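Local coordinates for proton-dependent oligopeptide transporter family protein (PDB 6EI3) that probably carries small peptides across the bacterial membrane by coupling their uptake to the movement of protons down their gradient, at residues A[73-78]-A[194-199]. Sequence-based numbering, arbitrary orientation.
Sequences FGKYTT and VRVPLP. With 78M ((2S)-2,3-dihydroxypropyl(7Z)-pentadec-7-enoate), chain B.
The guanidinium of Arg195 lies over one face of the Tyr76 ring, CZ standing 4.0 Å from the ring centroid and the two planes meeting at 30°. This is a cation-pi stack, offset so that NH2 stays above the ring, displaced toward its CD2-CE2 side, while NH1 projects beyond the rim at Tyr76 CD2, 3.3 Å from that atom. Tyr76 turns its CG anti to the backbone N (chi1 175°), which swings the ring off the helix toward the loop; Arg195 crosses the gap with a chain extended from CG to NE, long enough to bring its charge over the ring from a surface position. Two polar partners fix the rotation of the guanidinium: NH2 donates to the carbonyl of Arg190, and NH1 donates to a water 3.0 Å away. The same water lies 3.1 Å from Thr77 OG1, and that hydroxyl also shares a 2.7 Å hydrogen bond with O21 of the monoacylglycerol lipid. The lipid oxygen sits at the edge of the tyrosine ring, near its plane, while Phe186 also meets the ring with its plane nearly parallel. Farther along, Leu198 CD2 rests 3.6 Å from Gly74 N, a branched apolar end against bare backbone; the glycine has phi positive at 80°, a backbone shape in which a beta carbon would press on the carbonyl O of Phe73, just before the kink at Lys75 and Tyr76 in helix 62-95. Lys75 adds a looser touch, its NZ lying against Val196 CG2 while making a salt bridge with Asp127. The loop after helix 168-188 thus rests here on helix 62-95 through a stack, a water bridge and van der Waals contacts, at the surface of this major facilitator superfamily transporter, where an arginine stacked on an aromatic ring borders the headgroup of a bound lipid.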
ATOM      1  N   PHE A  73      -8.649   2.979  23.419  1.00 32.88           N
ATOM      2  CA  PHE A  73      -8.734   1.613  23.895  1.00 32.62           C
ATOM      3  C   PHE A  73      -7.453   0.836  24.080  1.00 34.06           C
ATOM      4  O   PHE A  73      -7.516  -0.272  24.611  1.00 33.92           O
ATOM      5  CB  PHE A  73      -9.657   0.811  22.962  1.00 33.87           C
ATOM      6  CG  PHE A  73     -10.955   1.498  22.595  1.00 36.48           C
ATOM      7  CD1 PHE A  73     -11.958   1.678  23.540  1.00 40.94           C
ATOM      8  CD2 PHE A  73     -11.202   1.900  21.284  1.00 39.57           C
ATOM      9  CE1 PHE A  73     -13.176   2.274  23.189  1.00 42.77           C
ATOM     10  CE2 PHE A  73     -12.417   2.507  20.936  1.00 42.47           C
ATOM     11  CZ  PHE A  73     -13.396   2.680  21.888  1.00 41.35           C
ATOM     12  N   GLY A  74      -6.328   1.353  23.620  1.00 28.03           N
ATOM     13  CA  GLY A  74      -5.103   0.569  23.679  1.00 27.84           C
ATOM     14  C   GLY A  74      -5.099  -0.416  22.516  1.00 29.56           C
ATOM     15  O   GLY A  74      -6.130  -0.654  21.890  1.00 28.64           O
ATOM     16  N   LYS A  75      -3.959  -0.980  22.213  1.00 25.99           N
ATOM     17  CA  LYS A  75      -3.765  -1.857  21.056  1.00 24.70           C
ATOM     18  C   LYS A  75      -4.442  -3.217  21.159  1.00 26.81           C
ATOM     19  O   LYS A  75      -5.009  -3.665  20.166  1.00 24.63           O
ATOM     20  CB  LYS A  75      -2.268  -2.014  20.772  1.00 26.17           C
ATOM     21  CG  LYS A  75      -1.632  -0.718  20.271  1.00 34.00           C
ATOM     22  CD  LYS A  75      -0.131  -0.855  20.135  1.00 38.62           C
ATOM     23  CE  LYS A  75       0.515   0.475  20.389  1.00 48.37           C
ATOM     24  NZ  LYS A  75       1.327   0.460  21.626  1.00 47.51           N
ATOM     25  N   TYR A  76      -4.398  -3.876  22.335  1.00 24.32           N
ATOM     26  CA  TYR A  76      -5.050  -5.186  22.479  1.00 25.30           C
ATOM     27  C   TYR A  76      -6.534  -5.167  22.086  1.00 28.95           C
ATOM     28  O   TYR A  76      -6.959  -5.995  21.275  1.00 27.27           O
ATOM     29  CB  TYR A  76      -4.907  -5.782  23.904  1.00 26.64           C
ATOM     30  CG  TYR A  76      -5.701  -7.063  24.031  1.00 28.39           C
ATOM     31  CD1 TYR A  76      -5.246  -8.247  23.451  1.00 30.79           C
ATOM     32  CD2 TYR A  76      -6.956  -7.072  24.631  1.00 29.61           C
ATOM     33  CE1 TYR A  76      -6.010  -9.415  23.494  1.00 31.55           C
ATOM     34  CE2 TYR A  76      -7.723  -8.235  24.692  1.00 30.56           C
ATOM     35  CZ  TYR A  76      -7.239  -9.407  24.129  1.00 36.71           C
ATOM     36  OH  TYR A  76      -7.992 -10.548  24.165  1.00 33.88           O
ATOM     37  N   THR A  77      -7.322  -4.275  22.720  1.00 25.64           N
ATOM     38  CA  THR A  77      -8.775  -4.169  22.485  1.00 26.15           C
ATOM     39  C   THR A  77      -9.095  -3.815  21.030  1.00 28.40           C
ATOM     40  O   THR A  77     -10.007  -4.389  20.450  1.00 26.98           O
ATOM     41  CB  THR A  77      -9.384  -3.168  23.480  1.00 32.18           C
ATOM     42  OG1 THR A  77      -9.179  -3.687  24.791  1.00 29.92           O
ATOM     43  CG2 THR A  77     -10.883  -2.918  23.254  1.00 31.63           C
ATOM     44  N   THR A  78      -8.353  -2.872  20.465  1.00 26.33           N
ATOM     45  CA  THR A  78      -8.549  -2.400  19.098  1.00 26.07           C
ATOM     46  C   THR A  78      -8.261  -3.539  18.115  1.00 27.83           C
ATOM     47  O   THR A  78      -9.075  -3.778  17.217  1.00 26.85           O
ATOM     48  CB  THR A  78      -7.725  -1.130  18.867  1.00 29.28           C
ATOM     49  OG1 THR A  78      -7.994  -0.227  19.939  1.00 28.42           O
ATOM     50  CG2 THR A  78      -8.062  -0.444  17.538  1.00 26.39           C
ATOM     51  N   VAL A 194       1.538  -7.460  27.704  1.00 30.51           N
ATOM     52  CA  VAL A 194       1.903  -6.172  28.268  1.00 29.72           C
ATOM     53  C   VAL A 194       0.915  -5.187  27.599  1.00 32.01           C
ATOM     54  O   VAL A 194       0.844  -5.154  26.369  1.00 28.49           O
ATOM     55  CB  VAL A 194       3.389  -5.805  27.955  1.00 32.99           C
ATOM     56  CG1 VAL A 194       3.711  -4.367  28.404  1.00 32.86           C
ATOM     57  CG2 VAL A 194       4.340  -6.802  28.638  1.00 33.83           C
ATOM     58  N   ARG A 195       0.144  -4.399  28.399  1.00 29.65           N
ATOM     59  CA  ARG A 195      -0.807  -3.428  27.826  1.00 28.60           C
ATOM     60  C   ARG A 195      -0.368  -2.061  28.329  1.00 32.23           C
ATOM     61  O   ARG A 195      -0.658  -1.682  29.469  1.00 30.57           O
ATOM     62  CB  ARG A 195      -2.268  -3.760  28.188  1.00 27.16           C
ATOM     63  CG  ARG A 195      -2.726  -5.098  27.640  1.00 34.41           C
ATOM     64  CD  ARG A 195      -4.168  -5.413  27.961  1.00 34.60           C
ATOM     65  NE  ARG A 195      -4.398  -6.860  27.922  1.00 34.69           N
ATOM     66  CZ  ARG A 195      -5.597  -7.435  27.915  1.00 44.75           C
ATOM     67  NH1 ARG A 195      -6.693  -6.695  27.916  1.00 27.15           N
ATOM     68  NH2 ARG A 195      -5.703  -8.758  27.888  1.00 36.31           N
ATOM     69  N   VAL A 196       0.417  -1.363  27.496  1.00 30.36           N
ATOM     70  CA  VAL A 196       1.057  -0.088  27.885  1.00 31.58           C
ATOM     71  C   VAL A 196       0.049   1.069  27.983  1.00 35.66           C
ATOM     72  O   VAL A 196      -1.025   0.962  27.396  1.00 34.18           O
ATOM     73  CB  VAL A 196       2.263   0.258  26.960  1.00 34.84           C
ATOM     74  CG1 VAL A 196       3.329  -0.832  27.004  1.00 34.08           C
ATOM     75  CG2 VAL A 196       1.811   0.532  25.516  1.00 33.58           C
ATOM     76  N   PRO A 197       0.349   2.183  28.709  1.00 35.04           N
ATOM     77  CA  PRO A 197      -0.613   3.302  28.733  1.00 34.61           C
ATOM     78  C   PRO A 197      -0.843   3.892  27.334  1.00 36.54           C
ATOM     79  O   PRO A 197      -0.068   3.650  26.406  1.00 34.08           O
ATOM     80  CB  PRO A 197       0.067   4.336  29.651  1.00 37.58           C
ATOM     81  CG  PRO A 197       1.111   3.570  30.431  1.00 42.41           C
ATOM     82  CD  PRO A 197       1.574   2.511  29.473  1.00 36.35           C
ATOM     83  N   LEU A 198      -1.898   4.692  27.192  1.00 36.22           N
ATOM     84  CA  LEU A 198      -2.187   5.437  25.968  1.00 36.20           C
ATOM     85  C   LEU A 198      -1.013   6.421  25.803  1.00 42.24           C
ATOM     86  O   LEU A 198      -0.498   6.891  26.822  1.00 41.32           O
ATOM     87  CB  LEU A 198      -3.529   6.199  26.092  1.00 35.98           C
ATOM     88  CG  LEU A 198      -4.808   5.342  26.268  1.00 38.97           C
ATOM     89  CD1 LEU A 198      -6.035   6.211  26.446  1.00 38.68           C
ATOM     90  CD2 LEU A 198      -5.020   4.366  25.092  1.00 35.94           C
ATOM     91  N   PRO A 199      -0.460   6.637  24.587  1.00 41.14           N
ATOM     92  CA  PRO A 199       0.699   7.553  24.478  1.00 42.17           C
ATOM     93  C   PRO A 199       0.360   8.934  25.025  1.00 47.95           C
ATOM     94  O   PRO A 199      -0.762   9.399  24.827  1.00 45.99           O
ATOM     95  CB  PRO A 199       0.991   7.602  22.971  1.00 43.00           C
ATOM     96  CG  PRO A 199       0.293   6.437  22.401  1.00 46.41           C
ATOM     97  CD  PRO A 199      -0.890   6.157  23.262  1.00 41.93           C
TER
HETATM   98  O21 78M B 601     -10.204  -6.160  25.313  1.00 82.45           O
HETATM   99  C20 78M B 601     -11.561  -5.838  25.584  1.00 84.56           C
HETATM  100  C18 78M B 601     -12.482  -6.471  24.568  1.00 84.27           C
HETATM  101  O19 78M B 601     -13.768  -5.843  24.626  1.00 84.47           O
HETATM  102  C17 78M B 601     -12.627  -7.959  24.775  1.00 85.40           C
HETATM  103  O2  78M B 601     -13.368  -8.443  23.629  1.00 85.15           O
HETATM  104  C1  78M B 601     -13.469  -9.768  23.470  1.00 85.89           C
HETATM  105  O1  78M B 601     -12.901 -10.574  24.163  1.00 88.17           O
HETATM  106  C2  78M B 601     -14.395 -10.105  22.333  1.00 83.44           C
HETATM  107  C3  78M B 601     -14.447 -11.584  21.949  1.00 81.11           C
HETATM  108  C4  78M B 601     -13.188 -12.082  21.247  1.00 76.80           C
HETATM  109  C5  78M B 601     -13.308 -13.487  20.685  1.00 75.30           C
HETATM  110  C6  78M B 601     -11.972 -14.118  20.308  1.00 72.80           C
HETATM  111  C7  78M B 601     -12.096 -15.315  19.410  1.00 72.15           C
HETATM  112  C8  78M B 601     -12.305 -16.584  19.744  1.00 73.78           C
HETATM  113  C9  78M B 601     -12.494 -17.176  21.116  1.00 75.89           C
HETATM  114  C10 78M B 601     -12.644 -18.703  21.092  1.00 76.85           C
HETATM  115  C11 78M B 601     -11.327 -19.462  20.975  1.00 76.73           C
HETATM  116  C12 78M B 601     -11.461 -20.890  20.463  1.00 78.17           C
HETATM  117  C13 78M B 601     -10.168 -21.700  20.535  1.00 79.16           C
HETATM  118  C15 78M B 601      -9.761 -22.808  18.256  1.00 76.49           C
HETATM  119  C14 78M B 601     -10.164 -22.989  19.717  1.00 79.25           C
HETATM  120  O   HOH W   1      -7.231  -3.881  27.187  1.00 42.69           O